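Luciferase-like monooxygenase (Streptomyces bottropensis, PDB 4US5) is probably a luciferase-like monooxygenase with a TIM-barrel type fold, inserting one oxygen atom of O2 into a substrate. Local coordinates at residues E92-L97 with D103-G108; A146-D151 with P166-L171; H243-R248 with L257-D262. All blocks are in the same frame, centred on the assembly; numbering follows the deposited sequence.

Interaction 1 (E92-L97 with D103-G108); sequences EVFRTL and DRIDLG
Asp106 OD2 is gripped twice, by a hydrogen bond from Trp44 NE1 and a salt bridge from Arg42 NH1, while OD1 forms a salt bridge with Arg74 NE. The first bond of the Asp106 side chain points away from helix 87-100, and it is the carbonyl oxygen, Asp106 O, that lies 3.7 Å from Phe94 CE2 across this contact. Helix 87-100 and strand 105-110 are the second and third elements of a beta-alpha-beta unit of the barrel, begun by strand 74-81, and their short segments run nearly antiparallel at 162°, with axes 9.1 Å apart.

The contact centres on the Phe94 ring. Leu107 CD1 sits centrally over one face, 3.5 Å from the ring centroid and only 4° off the normal, a textbook CH-pi approach. On the opposite face Leu97 CD1 lies nearer the rim, so the ring is sandwiched between two leucine methyls. Ile105 CG2 comes in at the edge, 3.7 Å from Phe94 CD2. With CG anti to its carbonyl carbon (chi1 -78°), Phe94 turns its ring toward the strand. An alanine here would remove the ring between the two leucine methyls and is likely to open a gap in the buried interface. Leu97 CB also packs on Ile105 CG1 at 3.9 Å, while Ile105 belongs to a sodium site with His98. Farther round the helix, Thr96 OG1 donates to Glu92 O at 2.8 Å, and Thr96 N reaches the same oxygen from the opposite face of its carbonyl plane.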
ATOM      1  N   GLU B  92       0.092  10.991  -0.405  1.00 17.33           N
ATOM      2  CA  GLU B  92       0.928  10.414   0.649  1.00 18.62           C
ATOM      3  C   GLU B  92       1.381   8.983   0.307  1.00 18.24           C
ATOM      4  O   GLU B  92       2.535   8.627   0.470  1.00 17.86           O
ATOM      5  CB  GLU B  92       0.185  10.347   1.958  1.00 19.30           C
ATOM      6  CG  GLU B  92      -0.028  11.672   2.631  1.00 22.75           C
ATOM      7  CD  GLU B  92      -0.797  11.539   3.919  1.00 23.12           C
ATOM      8  OE1 GLU B  92      -1.621  10.584   4.033  1.00 23.19           O
ATOM      9  OE2 GLU B  92      -0.644  12.461   4.793  1.00 22.63           O
ATOM     10  N   VAL B  93       0.441   8.177  -0.154  1.00 17.08           N
ATOM     11  CA  VAL B  93       0.755   6.790  -0.530  1.00 17.54           C
ATOM     12  C   VAL B  93       1.853   6.770  -1.599  1.00 18.65           C
ATOM     13  O   VAL B  93       2.828   6.026  -1.498  1.00 16.48           O
ATOM     14  CB  VAL B  93      -0.531   6.075  -1.019  1.00 16.89           C
ATOM     15  CG1 VAL B  93      -0.233   4.768  -1.742  1.00 17.75           C
ATOM     16  CG2 VAL B  93      -1.473   5.803   0.172  1.00 17.33           C
ATOM     17  N   PHE B  94       1.693   7.586  -2.628  1.00 16.59           N
ATOM     18  CA  PHE B  94       2.607   7.536  -3.731  1.00 16.12           C
ATOM     19  C   PHE B  94       3.905   8.262  -3.443  1.00 18.20           C
ATOM     20  O   PHE B  94       4.925   7.904  -3.998  1.00 21.52           O
ATOM     21  CB  PHE B  94       1.927   7.915  -5.044  1.00 14.98           C
ATOM     22  CG  PHE B  94       1.083   6.777  -5.612  1.00 14.70           C
ATOM     23  CD1 PHE B  94      -0.120   6.442  -5.021  1.00 15.00           C
ATOM     24  CD2 PHE B  94       1.576   5.969  -6.587  1.00 14.81           C
ATOM     25  CE1 PHE B  94      -0.857   5.371  -5.485  1.00 16.04           C
ATOM     26  CE2 PHE B  94       0.860   4.883  -7.058  1.00 13.86           C
ATOM     27  CZ  PHE B  94      -0.349   4.557  -6.495  1.00 14.65           C
ATOM     28  N   ARG B  95       3.879   9.258  -2.545  1.00 19.05           N
ATOM     29  CA  ARG B  95       5.116   9.811  -2.026  1.00 19.41           C
ATOM     30  C   ARG B  95       5.918   8.774  -1.224  1.00 19.64           C
ATOM     31  O   ARG B  95       7.145   8.784  -1.258  1.00 19.19           O
ATOM     32  CB  ARG B  95       4.855  11.073  -1.164  1.00 22.63           C
ATOM     33  CG  ARG B  95       4.431  12.316  -1.972  1.00 25.27           C
ATOM     34  CD  ARG B  95       5.019  13.590  -1.402  1.00 28.63           C
ATOM     35  NE  ARG B  95       6.413  13.517  -1.740  1.00 34.42           N
ATOM     36  CZ  ARG B  95       6.936  13.949  -2.883  1.00 34.94           C
ATOM     37  NH1 ARG B  95       6.219  14.642  -3.761  1.00 35.72           N
ATOM     38  NH2 ARG B  95       8.197  13.710  -3.119  1.00 36.71           N
ATOM     39  N   THR B  96       5.225   7.943  -0.464  1.00 18.09           N
ATOM     40  CA  THR B  96       5.885   6.877   0.295  1.00 17.99           C
ATOM     41  C   THR B  96       6.539   5.883  -0.683  1.00 16.94           C
ATOM     42  O   THR B  96       7.718   5.533  -0.546  1.00 15.95           O
ATOM     43  CB  THR B  96       4.875   6.160   1.253  1.00 18.98           C
ATOM     44  OG1 THR B  96       4.221   7.137   2.097  1.00 19.32           O
ATOM     45  CG2 THR B  96       5.586   5.135   2.099  1.00 18.75           C
ATOM     46  N   LEU B  97       5.833   5.527  -1.755  1.00 16.25           N
ATOM     47  CA  LEU B  97       6.409   4.670  -2.782  1.00 17.09           C
ATOM     48  C   LEU B  97       7.628   5.310  -3.403  1.00 17.10           C
ATOM     49  O   LEU B  97       8.649   4.656  -3.587  1.00 17.02           O
ATOM     50  CB  LEU B  97       5.356   4.313  -3.847  1.00 15.55           C
ATOM     51  CG  LEU B  97       4.266   3.315  -3.400  1.00 15.18           C
ATOM     52  CD1 LEU B  97       3.102   3.298  -4.365  1.00 14.77           C
ATOM     53  CD2 LEU B  97       4.816   1.916  -3.262  1.00 15.41           C
ATOM     54  N   ASP B 103      12.167   7.876  -8.137  1.00 20.28           N
ATOM     55  CA  ASP B 103      11.963   8.196  -9.549  1.00 22.62           C
ATOM     56  C   ASP B 103      11.586   6.968 -10.392  1.00 21.56           C
ATOM     57  O   ASP B 103      11.787   6.974 -11.621  1.00 22.29           O
ATOM     58  CB  ASP B 103      13.208   8.901 -10.155  1.00 24.75           C
ATOM     59  CG  ASP B 103      12.862   9.742 -11.383  1.00 26.16           C
ATOM     60  OD1 ASP B 103      11.772  10.346 -11.430  1.00 27.61           O
ATOM     61  OD2 ASP B 103      13.650   9.724 -12.338  1.00 32.00           O
ATOM     62  N   ARG B 104      11.005   5.941  -9.769  1.00 20.35           N
ATOM     63  CA  ARG B 104      10.537   4.773 -10.505  1.00 19.53           C
ATOM     64  C   ARG B 104       9.004   4.629 -10.574  1.00 18.13           C
ATOM     65  O   ARG B 104       8.502   3.682 -11.227  1.00 18.67           O
ATOM     66  CB  ARG B 104      11.108   3.515  -9.916  1.00 20.00           C
ATOM     67  CG  ARG B 104      12.622   3.378 -10.105  1.00 21.83           C
ATOM     68  CD  ARG B 104      13.099   2.057  -9.545  1.00 21.28           C
ATOM     69  NE  ARG B 104      12.531   0.949 -10.269  1.00 21.48           N
ATOM     70  CZ  ARG B 104      12.241  -0.231  -9.742  1.00 19.65           C
ATOM     71  NH1 ARG B 104      12.433  -0.481  -8.442  1.00 19.84           N
ATOM     72  NH2 ARG B 104      11.710  -1.168 -10.498  1.00 18.65           N
ATOM     73  N   ILE B 105       8.270   5.504  -9.902  1.00 17.74           N
ATOM     74  CA  ILE B 105       6.845   5.250  -9.625  1.00 17.12           C
ATOM     75  C   ILE B 105       5.947   6.087 -10.535  1.00 17.57           C
ATOM     76  O   ILE B 105       6.118   7.315 -10.665  1.00 18.31           O
ATOM     77  CB  ILE B 105       6.492   5.521  -8.142  1.00 17.34           C
ATOM     78  CG1 ILE B 105       7.317   4.645  -7.213  1.00 17.06           C
ATOM     79  CG2 ILE B 105       5.000   5.352  -7.890  1.00 17.18           C
ATOM     80  CD1 ILE B 105       7.201   3.140  -7.408  1.00 17.10           C
ATOM     81  N   ASP B 106       4.984   5.418 -11.157  1.00 17.50           N
ATOM     82  CA  ASP B 106       3.922   6.062 -11.910  1.00 17.59           C
ATOM     83  C   ASP B 106       2.638   6.076 -11.068  1.00 16.78           C
ATOM     84  O   ASP B 106       2.223   5.055 -10.538  1.00 17.96           O
ATOM     85  CB  ASP B 106       3.620   5.272 -13.199  1.00 17.89           C
ATOM     86  CG  ASP B 106       4.721   5.330 -14.194  1.00 18.56           C
ATOM     87  OD1 ASP B 106       5.583   6.267 -14.122  1.00 19.07           O
ATOM     88  OD2 ASP B 106       4.740   4.455 -15.105  1.00 17.23           O
ATOM     89  N   LEU B 107       1.984   7.231 -11.010  1.00 16.84           N
ATOM     90  CA  LEU B 107       0.679   7.344 -10.467  1.00 17.97           C
ATOM     91  C   LEU B 107      -0.331   7.547 -11.602  1.00 18.98           C
ATOM     92  O   LEU B 107      -0.675   8.692 -11.953  1.00 18.99           O
ATOM     93  CB  LEU B 107       0.630   8.500  -9.472  1.00 18.24           C
ATOM     94  CG  LEU B 107      -0.683   8.853  -8.794  1.00 18.47           C
ATOM     95  CD1 LEU B 107      -1.468   7.631  -8.344  1.00 20.54           C
ATOM     96  CD2 LEU B 107      -0.415   9.760  -7.594  1.00 18.25           C
ATOM     97  N   GLY B 108      -0.768   6.448 -12.194  1.00 16.45           N
ATOM     98  CA  GLY B 108      -1.843   6.469 -13.160  1.00 16.92           C
ATOM     99  C   GLY B 108      -3.185   6.543 -12.453  1.00 18.21           C
ATOM    100  O   GLY B 108      -3.408   5.846 -11.455  1.00 19.01           O
TER

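Interaction 2 (A146-D151 with P166-L171); sequences AYLDPD and PALWLL
Where helix 134-147 gives way to loop on the outside of the barrel, Leu148 reaches across to the beginning of barrel strand 167-172. This one side chain carries the contact, and its two methyls divide the work. CD2 rests on the Pro166 ring, 4.0 Å from CG and nearly as close to CD, with the two side chains crossing at a slant. CD1 turns to the strand itself and comes 4.3 Å from Leu168 CG, a looser touch. The first torsion of Leu148 places CG beside its backbone N and anti to the carbonyl carbon (chi1 -68°), which sends the forked end toward Pro166 and Leu168, one methyl to each. Leu168 projects from the strand toward the leucine, whereas Pro166 offers its CG-CD side.

Two short-range bonds shape the chain around Leu148, one between backbone atoms and one to a side chain. Asp149 N donates to Ala146 O at 3.1 Å, and Asp151 N reaches Asp149 OD1 at 3.0 Å, closing an Asx turn. That N-H comes from above the carboxylate plane, 56° out of it.

Helix 87-100 adjoins the contact: Leu148 also packs on its Ala91 and on Arg95, while Leu168 touches Leu144 and Arg145 of helix 134-147. Strand 105-110 runs beside strand 167-172, with Ile105 against Pro166 and Leu107 against Leu168.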
ATOM      1  N   ALA B 146      -1.483  19.456  -6.830  1.00 27.36           N
ATOM      2  CA  ALA B 146      -1.109  20.468  -5.857  1.00 28.94           C
ATOM      3  C   ALA B 146      -0.488  19.845  -4.611  1.00 29.13           C
ATOM      4  O   ALA B 146       0.500  20.338  -4.085  1.00 28.52           O
ATOM      5  CB  ALA B 146      -2.317  21.319  -5.469  1.00 31.32           C
ATOM      6  N   TYR B 147      -1.043  18.729  -4.143  1.00 26.72           N
ATOM      7  CA  TYR B 147      -0.443  18.067  -2.982  1.00 26.11           C
ATOM      8  C   TYR B 147       0.935  17.520  -3.301  1.00 22.85           C
ATOM      9  O   TYR B 147       1.809  17.475  -2.440  1.00 27.98           O
ATOM     10  CB  TYR B 147      -1.342  16.959  -2.465  1.00 24.11           C
ATOM     11  CG  TYR B 147      -2.563  17.439  -1.711  1.00 24.01           C
ATOM     12  CD1 TYR B 147      -2.452  18.344  -0.669  1.00 24.06           C
ATOM     13  CD2 TYR B 147      -3.802  16.930  -1.999  1.00 24.71           C
ATOM     14  CE1 TYR B 147      -3.559  18.726   0.057  1.00 26.12           C
ATOM     15  CE2 TYR B 147      -4.916  17.316  -1.304  1.00 24.81           C
ATOM     16  CZ  TYR B 147      -4.791  18.223  -0.287  1.00 25.83           C
ATOM     17  OH  TYR B 147      -5.879  18.578   0.400  1.00 27.66           O
ATOM     18  N   LEU B 148       1.150  17.124  -4.535  1.00 23.43           N
ATOM     19  CA  LEU B 148       2.446  16.633  -4.972  1.00 23.12           C
ATOM     20  C   LEU B 148       3.466  17.762  -5.252  1.00 26.56           C
ATOM     21  O   LEU B 148       4.609  17.491  -5.556  1.00 26.15           O
ATOM     22  CB  LEU B 148       2.299  15.730  -6.215  1.00 24.88           C
ATOM     23  CG  LEU B 148       1.578  14.402  -5.922  1.00 26.42           C
ATOM     24  CD1 LEU B 148       1.235  13.689  -7.214  1.00 25.09           C
ATOM     25  CD2 LEU B 148       2.459  13.508  -5.041  1.00 24.92           C
ATOM     26  N   ASP B 149       3.026  19.011  -5.175  1.00 27.39           N
ATOM     27  CA  ASP B 149       3.941  20.176  -5.347  1.00 30.24           C
ATOM     28  C   ASP B 149       4.232  20.769  -3.992  1.00 28.63           C
ATOM     29  O   ASP B 149       3.361  21.409  -3.381  1.00 33.63           O
ATOM     30  CB  ASP B 149       3.276  21.232  -6.253  1.00 33.72           C
ATOM     31  CG  ASP B 149       4.113  22.505  -6.407  1.00 37.11           C
ATOM     32  OD1 ASP B 149       5.267  22.551  -5.918  1.00 37.68           O
ATOM     33  OD2 ASP B 149       3.607  23.452  -7.027  1.00 40.89           O
ATOM     34  N   PRO B 150       5.453  20.546  -3.475  1.00 31.18           N
ATOM     35  CA  PRO B 150       5.743  21.002  -2.108  1.00 35.82           C
ATOM     36  C   PRO B 150       5.826  22.545  -1.950  1.00 40.29           C
ATOM     37  O   PRO B 150       5.894  23.045  -0.820  1.00 42.17           O
ATOM     38  CB  PRO B 150       7.085  20.345  -1.800  1.00 36.84           C
ATOM     39  CG  PRO B 150       7.741  20.179  -3.115  1.00 36.82           C
ATOM     40  CD  PRO B 150       6.639  19.974  -4.133  1.00 34.63           C
ATOM     41  N   ASP B 151       5.809  23.280  -3.061  1.00 41.64           N
ATOM     42  CA  ASP B 151       5.818  24.756  -2.996  1.00 48.11           C
ATOM     43  C   ASP B 151       4.441  25.368  -3.219  1.00 48.28           C
ATOM     44  O   ASP B 151       4.337  26.545  -3.541  1.00 58.80           O
ATOM     45  CB  ASP B 151       6.787  25.316  -4.037  1.00 51.94           C
ATOM     46  CG  ASP B 151       8.165  24.751  -3.900  1.00 55.58           C
ATOM     47  OD1 ASP B 151       8.652  24.609  -2.765  1.00 65.85           O
ATOM     48  OD2 ASP B 151       8.768  24.427  -4.938  1.00 64.33           O
ATOM     49  N   PRO B 166       6.232  10.953  -7.880  1.00 19.21           N
ATOM     50  CA  PRO B 166       5.690  10.028  -8.845  1.00 19.66           C
ATOM     51  C   PRO B 166       5.218  10.745 -10.104  1.00 20.15           C
ATOM     52  O   PRO B 166       4.749  11.862 -10.014  1.00 23.00           O
ATOM     53  CB  PRO B 166       4.497   9.422  -8.101  1.00 19.85           C
ATOM     54  CG  PRO B 166       4.076  10.463  -7.165  1.00 21.39           C
ATOM     55  CD  PRO B 166       5.354  11.107  -6.708  1.00 20.42           C
ATOM     56  N   ALA B 167       5.268  10.053 -11.234  1.00 21.99           N
ATOM     57  CA  ALA B 167       4.807  10.583 -12.504  1.00 20.44           C
ATOM     58  C   ALA B 167       3.291  10.373 -12.654  1.00 20.94           C
ATOM     59  O   ALA B 167       2.810   9.232 -12.710  1.00 22.47           O
ATOM     60  CB  ALA B 167       5.551   9.908 -13.645  1.00 19.40           C
ATOM     61  N   LEU B 168       2.561  11.477 -12.807  1.00 20.98           N
ATOM     62  CA  LEU B 168       1.107  11.447 -12.985  1.00 21.71           C
ATOM     63  C   LEU B 168       0.714  11.065 -14.411  1.00 22.57           C
ATOM     64  O   LEU B 168       1.164  11.711 -15.384  1.00 21.71           O
ATOM     65  CB  LEU B 168       0.514  12.821 -12.709  1.00 25.15           C
ATOM     66  CG  LEU B 168       0.107  13.175 -11.280  1.00 30.50           C
ATOM     67  CD1 LEU B 168      -0.496  14.575 -11.229  1.00 32.32           C
ATOM     68  CD2 LEU B 168      -0.886  12.165 -10.680  1.00 32.67           C
ATOM     69  N   TRP B 169      -0.171  10.088 -14.550  1.00 17.52           N
ATOM     70  CA  TRP B 169      -0.733   9.679 -15.832  1.00 19.42           C
ATOM     71  C   TRP B 169      -2.251   9.630 -15.727  1.00 20.67           C
ATOM     72  O   TRP B 169      -2.805   9.234 -14.684  1.00 21.45           O
ATOM     73  CB  TRP B 169      -0.244   8.273 -16.243  1.00 17.26           C
ATOM     74  CG  TRP B 169       1.132   8.224 -16.790  1.00 16.71           C
ATOM     75  CD1 TRP B 169       2.300   8.306 -16.067  1.00 16.96           C
ATOM     76  CD2 TRP B 169       1.526   8.078 -18.155  1.00 18.10           C
ATOM     77  NE1 TRP B 169       3.366   8.227 -16.885  1.00 19.36           N
ATOM     78  CE2 TRP B 169       2.931   8.064 -18.178  1.00 16.96           C
ATOM     79  CE3 TRP B 169       0.834   7.998 -19.366  1.00 17.41           C
ATOM     80  CZ2 TRP B 169       3.646   7.964 -19.347  1.00 17.99           C
ATOM     81  CZ3 TRP B 169       1.553   7.855 -20.516  1.00 17.21           C
ATOM     82  CH2 TRP B 169       2.948   7.871 -20.510  1.00 17.33           C
ATOM     83  N   LEU B 170      -2.939   9.983 -16.806  1.00 19.43           N
ATOM     84  CA  LEU B 170      -4.388   9.821 -16.861  1.00 18.59           C
ATOM     85  C   LEU B 170      -4.718   8.680 -17.800  1.00 20.67           C
ATOM     86  O   LEU B 170      -4.239   8.638 -18.940  1.00 20.64           O
ATOM     87  CB  LEU B 170      -5.074  11.089 -17.347  1.00 21.12           C
ATOM     88  CG  LEU B 170      -6.587  11.028 -17.387  1.00 23.98           C
ATOM     89  CD1 LEU B 170      -7.151  10.658 -16.017  1.00 27.30           C
ATOM     90  CD2 LEU B 170      -7.169  12.372 -17.818  1.00 26.02           C
ATOM     91  N   LEU B 171      -5.523   7.757 -17.299  1.00 19.31           N
ATOM     92  CA  LEU B 171      -6.016   6.644 -18.090  1.00 19.92           C
ATOM     93  C   LEU B 171      -7.424   6.958 -18.479  1.00 19.67           C
ATOM     94  O   LEU B 171      -8.235   7.373 -17.637  1.00 20.62           O
ATOM     95  CB  LEU B 171      -6.010   5.338 -17.288  1.00 18.81           C
ATOM     96  CG  LEU B 171      -4.651   4.649 -17.164  1.00 21.01           C
ATOM     97  CD1 LEU B 171      -3.681   5.447 -16.264  1.00 22.42           C
ATOM     98  CD2 LEU B 171      -4.855   3.259 -16.627  1.00 23.56           C
TER

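Interaction 3 (H243-R248 with L257-D262); sequences HRLFHR and LLPPAD
Phe246 and Leu258 form the CH-pi part of this contact, between helix 233-251 and the loop that leads into helix 261-268. Both helices lie, in chain order, between strands 221-229 and 286-289 of the parallel sheet, so the contact folds the connection between those strands back on itself. Leu258 CD2 lies over one face of the Phe246 ring, 4.0 Å from its centroid and 28° off the normal. It is therefore displaced toward Phe246 CD1, the nearest ring atom at 3.6 Å. The ring reaches this methyl because Phe246 CG stands anti to the backbone N (chi1 -176°). Phe53 meets the same ring in an edge-to-face arrangement.

Aliphatic packing forms the second group. Leu245 CD2 leans on the Pro259 ring, 3.7 Å from CG and only slightly farther from CB, the leucine lying askew to the ring. A longer approach of 4.4 Å joins Phe246 CB to Pro259 CD, so that the proline lies against two successive helix residues.

Hydrogen bonds run within the helix: His243 O accepts from His247 N at 3.0 Å and, weakly, from His247 ND1. Beyond the two segments, Thr242 OG1 bonds to Pro259 O.

Apolar carbons alone make the direct contacts between the two segments. The hold rests on shape and dispersion, with Pro259 presenting a rigid ring to Leu245.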
ATOM      1  N   HIS B 243     -10.757 -15.967 -23.540  1.00 20.14           N
ATOM      2  CA  HIS B 243     -11.336 -14.648 -23.525  1.00 20.20           C
ATOM      3  C   HIS B 243     -12.696 -14.616 -24.233  1.00 19.99           C
ATOM      4  O   HIS B 243     -13.619 -13.924 -23.809  1.00 22.69           O
ATOM      5  CB  HIS B 243     -10.380 -13.679 -24.181  1.00 21.02           C
ATOM      6  CG  HIS B 243     -10.501 -12.296 -23.662  1.00 18.81           C
ATOM      7  ND1 HIS B 243      -9.587 -11.323 -23.956  1.00 21.00           N
ATOM      8  CD2 HIS B 243     -11.405 -11.728 -22.832  1.00 19.92           C
ATOM      9  CE1 HIS B 243      -9.934 -10.203 -23.348  1.00 19.20           C
ATOM     10  NE2 HIS B 243     -11.007 -10.438 -22.624  1.00 20.36           N
ATOM     11  N   ARG B 244     -12.759 -15.301 -25.365  1.00 19.70           N
ATOM     12  CA  ARG B 244     -13.972 -15.389 -26.125  1.00 20.53           C
ATOM     13  C   ARG B 244     -15.104 -15.955 -25.248  1.00 20.83           C
ATOM     14  O   ARG B 244     -16.223 -15.415 -25.244  1.00 22.04           O
ATOM     15  CB  ARG B 244     -13.752 -16.255 -27.350  1.00 20.96           C
ATOM     16  CG  ARG B 244     -12.841 -15.651 -28.387  1.00 21.23           C
ATOM     17  CD  ARG B 244     -12.580 -16.613 -29.526  1.00 22.86           C
ATOM     18  NE  ARG B 244     -13.807 -16.858 -30.277  1.00 23.22           N
ATOM     19  CZ  ARG B 244     -14.119 -18.003 -30.866  1.00 27.70           C
ATOM     20  NH1 ARG B 244     -13.298 -19.036 -30.830  1.00 25.58           N
ATOM     21  NH2 ARG B 244     -15.305 -18.115 -31.491  1.00 30.22           N
ATOM     22  N   LEU B 245     -14.812 -17.048 -24.554  1.00 20.67           N
ATOM     23  CA  LEU B 245     -15.833 -17.724 -23.703  1.00 20.85           C
ATOM     24  C   LEU B 245     -16.178 -16.870 -22.505  1.00 21.68           C
ATOM     25  O   LEU B 245     -17.331 -16.809 -22.105  1.00 22.59           O
ATOM     26  CB  LEU B 245     -15.342 -19.092 -23.245  1.00 19.41           C
ATOM     27  CG  LEU B 245     -16.285 -19.887 -22.317  1.00 20.37           C
ATOM     28  CD1 LEU B 245     -17.640 -20.072 -22.973  1.00 22.31           C
ATOM     29  CD2 LEU B 245     -15.672 -21.230 -21.949  1.00 20.97           C
ATOM     30  N   PHE B 246     -15.185 -16.144 -21.968  1.00 20.58           N
ATOM     31  CA  PHE B 246     -15.466 -15.233 -20.858  1.00 23.33           C
ATOM     32  C   PHE B 246     -16.491 -14.215 -21.304  1.00 24.61           C
ATOM     33  O   PHE B 246     -17.448 -13.926 -20.582  1.00 24.99           O
ATOM     34  CB  PHE B 246     -14.173 -14.546 -20.352  1.00 21.57           C
ATOM     35  CG  PHE B 246     -14.372 -13.654 -19.146  1.00 21.80           C
ATOM     36  CD1 PHE B 246     -14.503 -14.181 -17.881  1.00 22.99           C
ATOM     37  CD2 PHE B 246     -14.424 -12.275 -19.307  1.00 22.90           C
ATOM     38  CE1 PHE B 246     -14.695 -13.365 -16.773  1.00 25.59           C
ATOM     39  CE2 PHE B 246     -14.610 -11.438 -18.214  1.00 24.38           C
ATOM     40  CZ  PHE B 246     -14.730 -11.980 -16.940  1.00 25.23           C
ATOM     41  N   HIS B 247     -16.369 -13.725 -22.531  1.00 25.49           N
ATOM     42  CA  HIS B 247     -17.365 -12.774 -23.019  1.00 27.76           C
ATOM     43  C   HIS B 247     -18.748 -13.386 -23.253  1.00 26.07           C
ATOM     44  O   HIS B 247     -19.741 -12.747 -22.992  1.00 26.43           O
ATOM     45  CB  HIS B 247     -16.914 -12.084 -24.303  1.00 27.60           C
ATOM     46  CG  HIS B 247     -16.214 -10.801 -24.058  1.00 30.64           C
ATOM     47  ND1 HIS B 247     -14.891 -10.753 -23.680  1.00 33.72           N
ATOM     48  CD2 HIS B 247     -16.653  -9.522 -24.069  1.00 30.81           C
ATOM     49  CE1 HIS B 247     -14.543  -9.499 -23.475  1.00 29.97           C
ATOM     50  NE2 HIS B 247     -15.583  -8.731 -23.750  1.00 36.37           N
ATOM     51  N   ARG B 248     -18.786 -14.589 -23.815  1.00 24.63           N
ATOM     52  CA  ARG B 248     -20.073 -15.291 -24.017  1.00 24.53           C
ATOM     53  C   ARG B 248     -20.767 -15.401 -22.677  1.00 26.34           C
ATOM     54  O   ARG B 248     -21.961 -15.093 -22.546  1.00 29.45           O
ATOM     55  CB  ARG B 248     -19.859 -16.691 -24.614  1.00 25.03           C
ATOM     56  CG  ARG B 248     -21.109 -17.565 -24.550  1.00 25.46           C
ATOM     57  CD  ARG B 248     -20.880 -18.955 -25.114  1.00 25.72           C
ATOM     58  NE  ARG B 248     -20.846 -18.968 -26.578  1.00 24.90           N
ATOM     59  CZ  ARG B 248     -20.678 -20.065 -27.307  1.00 28.37           C
ATOM     60  NH1 ARG B 248     -20.546 -21.249 -26.729  1.00 30.53           N
ATOM     61  NH2 ARG B 248     -20.676 -19.986 -28.619  1.00 29.93           N
ATOM     62  N   LEU B 257     -14.586 -17.433 -13.003  1.00 24.71           N
ATOM     63  CA  LEU B 257     -13.188 -17.239 -13.232  1.00 22.91           C
ATOM     64  C   LEU B 257     -12.857 -17.493 -14.704  1.00 23.27           C
ATOM     65  O   LEU B 257     -13.623 -18.148 -15.417  1.00 20.17           O
ATOM     66  CB  LEU B 257     -12.377 -18.164 -12.327  1.00 24.02           C
ATOM     67  CG  LEU B 257     -12.671 -18.108 -10.812  1.00 25.36           C
ATOM     68  CD1 LEU B 257     -11.699 -19.025 -10.090  1.00 26.74           C
ATOM     69  CD2 LEU B 257     -12.592 -16.696 -10.260  1.00 26.61           C
ATOM     70  N   LEU B 258     -11.702 -16.967 -15.170  1.00 20.00           N
ATOM     71  CA  LEU B 258     -11.295 -17.201 -16.545  1.00 21.44           C
ATOM     72  C   LEU B 258     -11.223 -18.713 -16.841  1.00 20.72           C
ATOM     73  O   LEU B 258     -10.563 -19.461 -16.126  1.00 20.18           O
ATOM     74  CB  LEU B 258      -9.942 -16.558 -16.861  1.00 20.18           C
ATOM     75  CG  LEU B 258      -9.835 -15.050 -17.043  1.00 21.94           C
ATOM     76  CD1 LEU B 258      -8.461 -14.717 -17.665  1.00 21.36           C
ATOM     77  CD2 LEU B 258     -10.927 -14.489 -17.895  1.00 26.59           C
ATOM     78  N   PRO B 259     -11.920 -19.168 -17.913  1.00 21.34           N
ATOM     79  CA  PRO B 259     -11.919 -20.614 -18.203  1.00 20.43           C
ATOM     80  C   PRO B 259     -10.638 -21.132 -18.902  1.00 21.75           C
ATOM     81  O   PRO B 259      -9.950 -20.378 -19.626  1.00 20.08           O
ATOM     82  CB  PRO B 259     -13.114 -20.775 -19.128  1.00 21.54           C
ATOM     83  CG  PRO B 259     -13.244 -19.461 -19.832  1.00 20.99           C
ATOM     84  CD  PRO B 259     -12.805 -18.416 -18.825  1.00 19.67           C
ATOM     85  N   PRO B 260     -10.348 -22.432 -18.745  1.00 22.30           N
ATOM     86  CA  PRO B 260      -9.170 -22.994 -19.421  1.00 22.19           C
ATOM     87  C   PRO B 260      -9.339 -22.978 -20.926  1.00 21.37           C
ATOM     88  O   PRO B 260     -10.468 -23.087 -21.419  1.00 23.53           O
ATOM     89  CB  PRO B 260      -9.063 -24.426 -18.858  1.00 23.75           C
ATOM     90  CG  PRO B 260     -10.182 -24.610 -17.903  1.00 24.67           C
ATOM     91  CD  PRO B 260     -11.073 -23.407 -17.910  1.00 22.66           C
ATOM     92  N   ALA B 261      -8.219 -22.867 -21.640  1.00 21.60           N
ATOM     93  CA  ALA B 261      -8.230 -22.691 -23.082  1.00 22.45           C
ATOM     94  C   ALA B 261      -8.932 -23.845 -23.813  1.00 23.87           C
ATOM     95  O   ALA B 261      -9.759 -23.616 -24.691  1.00 27.16           O
ATOM     96  CB  ALA B 261      -6.802 -22.513 -23.601  1.00 22.12           C
ATOM     97  N   ASP B 262      -8.560 -25.071 -23.492  1.00 26.60           N
ATOM     98  CA  ASP B 262      -9.078 -26.240 -24.246  1.00 30.40           C
ATOM     99  C   ASP B 262     -10.579 -26.405 -24.058  1.00 28.68           C
ATOM    100  O   ASP B 262     -11.320 -26.576 -25.028  1.00 29.09           O
ATOM    101  CB  ASP B 262      -8.308 -27.501 -23.881  1.00 30.21           C
ATOM    102  CG  ASP B 262      -6.883 -27.483 -24.421  1.00 33.52           C
ATOM    103  OD1 ASP B 262      -6.675 -26.984 -25.547  1.00 34.23           O
ATOM    104  OD2 ASP B 262      -5.978 -27.973 -23.733  1.00 38.54           O
TER

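In the fold
Interactions 1 and 2 share one side of the barrel. Their strands, 105-110 and 167-172, are neighbours in the parallel sheet, joined by backbone hydrogen bonds from Leu107 N to Ala167 O (2.8 Å) and from Ala167 N to Ile105 O (2.9 Å). Interaction 1 is buried and is built round an aromatic ring; interaction 2, at the surface, is a sparser aliphatic touch. Interaction 3 lies on the opposite side of the chain's centre, its own centre about 34 and 38 Å from those of interactions 1 and 2. It is also mostly buried and again pairs a leucine methyl with a phenylalanine face, but it joins a helix to a proline-rich loop, without a sheet strand.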